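Local structure of endolytic peptidoglycan transglycosylase RlpA (Pseudomonas aeruginosa, 6I05) at residues G3-Q7 with L49-A55. The protein cleaves peptidoglycan as a lytic transglycosylase with a strong preference for naked glycan strands lacking stem peptides, and carries a SPOR domain. Numbering follows the deposited sequence.
Sequences GLYLQ and LGPIGSA
L4 and L6 pair with I52 and L49 as antiparallel hydrogen-bonded pairs, the segments 4-7 and 49-52 running at 161° to each other with their axes 4.6 Å apart, and the register slips by one residue at a beta bulge made by G50 and P51. These are the neighbouring strands 4-11 and 42-52 in the middle of the four-stranded antiparallel sheet of the SPOR domain. I52 N reaches L4 O in a hydrogen bond of 2.7 Å, while P51 CA lies 3.4 Å from L4 O in a CA-H...O contact. At the other pair the hydrogen bond from L49 N to L6 O is less straight.

Y5 sits on the bulge. With CG beside the backbone N (chi1 -67°), its ring lies along the G50–P51 backbone, where the peptide bond is cis; CE2 approaches G50 C to 3.4 Å, and P51 CA sits over one face in a CH-pi contact, 4.0 Å from the centroid. G50 has a positive phi of 139°, a conformation that calls for glycine.

L4, L6, L49 and I52 lie on the face of the sheet opposite Y5, where V58 of helix 55-67 packs against L4, L6 and I52. The CD1 atoms of L6 and I52 meet at 4.1 Å, and L6 CB touches L49 CG from alongside. Beyond the strand, S54 caps the helix through OG, bonded to E57 N, and L4 extends toward this turn, its CD1 3.8 Å from A55 N.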
loop_
_atom_site.group_PDB
_atom_site.type_symbol
_atom_site.label_atom_id
_atom_site.label_comp_id
_atom_site.label_asym_id
_atom_site.label_seq_id
_atom_site.Cartn_x
_atom_site.Cartn_y
_atom_site.Cartn_z
ATOM N N GLY A 3 -10.647 -4.263 -10.449
ATOM C CA GLY A 3 -10.374 -4.157 -9.027
ATOM C C GLY A 3 -9.802 -2.821 -8.584
ATOM O O GLY A 3 -9.278 -2.046 -9.383
ATOM N N LEU A 4 -9.895 -2.557 -7.287
ATOM C CA LEU A 4 -9.499 -1.287 -6.696
ATOM C C LEU A 4 -8.176 -1.452 -5.954
ATOM O O LEU A 4 -7.890 -2.517 -5.401
ATOM C CB LEU A 4 -10.592 -0.821 -5.737
ATOM C CG LEU A 4 -11.935 -0.598 -6.433
ATOM C CD1 LEU A 4 -13.030 -0.380 -5.405
ATOM C CD2 LEU A 4 -11.857 0.583 -7.388
ATOM N N TYR A 5 -7.374 -0.385 -5.917
ATOM C CA TYR A 5 -6.052 -0.457 -5.312
ATOM C C TYR A 5 -5.840 0.705 -4.358
ATOM O O TYR A 5 -6.314 1.818 -4.598
ATOM C CB TYR A 5 -4.954 -0.418 -6.374
ATOM C CG TYR A 5 -4.924 -1.641 -7.251
ATOM C CD1 TYR A 5 -5.742 -1.742 -8.363
ATOM C CD2 TYR A 5 -4.069 -2.696 -6.971
ATOM C CE1 TYR A 5 -5.711 -2.865 -9.177
ATOM C CE2 TYR A 5 -4.030 -3.823 -7.770
ATOM C CZ TYR A 5 -4.851 -3.903 -8.872
ATOM O OH TYR A 5 -4.797 -5.021 -9.667
ATOM N N LEU A 6 -5.103 0.436 -3.282
ATOM C CA LEU A 6 -4.681 1.453 -2.329
ATOM C C LEU A 6 -3.165 1.561 -2.358
ATOM O O LEU A 6 -2.464 0.575 -2.605
ATOM C CB LEU A 6 -5.099 1.090 -0.899
ATOM C CG LEU A 6 -6.589 1.149 -0.580
ATOM C CD1 LEU A 6 -6.870 0.485 0.757
ATOM C CD2 LEU A 6 -7.061 2.598 -0.582
ATOM N N GLN A 7 -2.665 2.768 -2.107
ATOM C CA GLN A 7 -1.252 2.994 -1.834
ATOM C C GLN A 7 -1.127 3.456 -0.390
ATOM O O GLN A 7 -1.893 4.312 0.064
ATOM C CB GLN A 7 -0.648 4.034 -2.776
ATOM C CG GLN A 7 0.821 4.326 -2.500
ATOM C CD GLN A 7 1.489 5.015 -3.666
ATOM O OE1 GLN A 7 1.404 4.553 -4.804
ATOM N NE2 GLN A 7 2.150 6.135 -3.394
ATOM N N LEU A 49 -1.759 -2.194 -2.376
ATOM C CA LEU A 49 -2.487 -3.435 -2.167
ATOM C C LEU A 49 -3.722 -3.476 -3.050
ATOM O O LEU A 49 -4.282 -2.443 -3.423
ATOM C CB LEU A 49 -2.774 -3.728 -0.698
ATOM C CG LEU A 49 -3.678 -2.688 -0.086
ATOM C CD1 LEU A 49 -5.073 -3.238 0.018
ATOM C CD2 LEU A 49 -3.172 -2.313 1.285
ATOM N N GLY A 50 -4.112 -4.691 -3.408
ATOM C CA GLY A 50 -5.220 -4.907 -4.296
ATOM C C GLY A 50 -4.893 -6.023 -5.263
ATOM O O GLY A 50 -3.783 -6.559 -5.252
ATOM N N PRO A 51 -5.846 -6.383 -6.142
ATOM C CA PRO A 51 -7.119 -5.681 -6.349
ATOM C C PRO A 51 -8.177 -6.009 -5.302
ATOM O O PRO A 51 -8.411 -7.181 -4.968
ATOM C CB PRO A 51 -7.577 -6.194 -7.719
ATOM C CG PRO A 51 -6.948 -7.550 -7.845
ATOM C CD PRO A 51 -5.631 -7.452 -7.137
ATOM N N ILE A 52 -8.840 -4.977 -4.807
ATOM C CA ILE A 52 -9.911 -5.131 -3.834
ATOM C C ILE A 52 -11.243 -5.154 -4.577
ATOM O O ILE A 52 -11.464 -4.379 -5.518
ATOM C CB ILE A 52 -9.832 -4.003 -2.791
ATOM C CG1 ILE A 52 -8.507 -4.100 -2.025
ATOM C CG2 ILE A 52 -11.015 -4.060 -1.852
ATOM C CD1 ILE A 52 -8.256 -2.952 -1.081
ATOM N N GLY A 53 -12.137 -6.053 -4.163
ATOM C CA GLY A 53 -13.315 -6.337 -4.955
ATOM C C GLY A 53 -14.493 -5.403 -4.789
ATOM O O GLY A 53 -15.454 -5.546 -5.549
ATOM N N SER A 54 -14.478 -4.479 -3.829
ATOM C CA SER A 54 -15.626 -3.595 -3.661
ATOM C C SER A 54 -15.166 -2.319 -2.975
ATOM O O SER A 54 -14.186 -2.315 -2.221
ATOM C CB SER A 54 -16.749 -4.198 -2.796
ATOM O OG SER A 54 -16.316 -4.451 -1.468
ATOM N N ALA A 55 -15.940 -1.258 -3.178
ATOM C CA ALA A 55 -15.665 0.004 -2.503
ATOM C C ALA A 55 -15.785 -0.134 -0.990
ATOM O O ALA A 55 -14.984 0.438 -0.246
ATOM C CB ALA A 55 -16.611 1.080 -3.031
#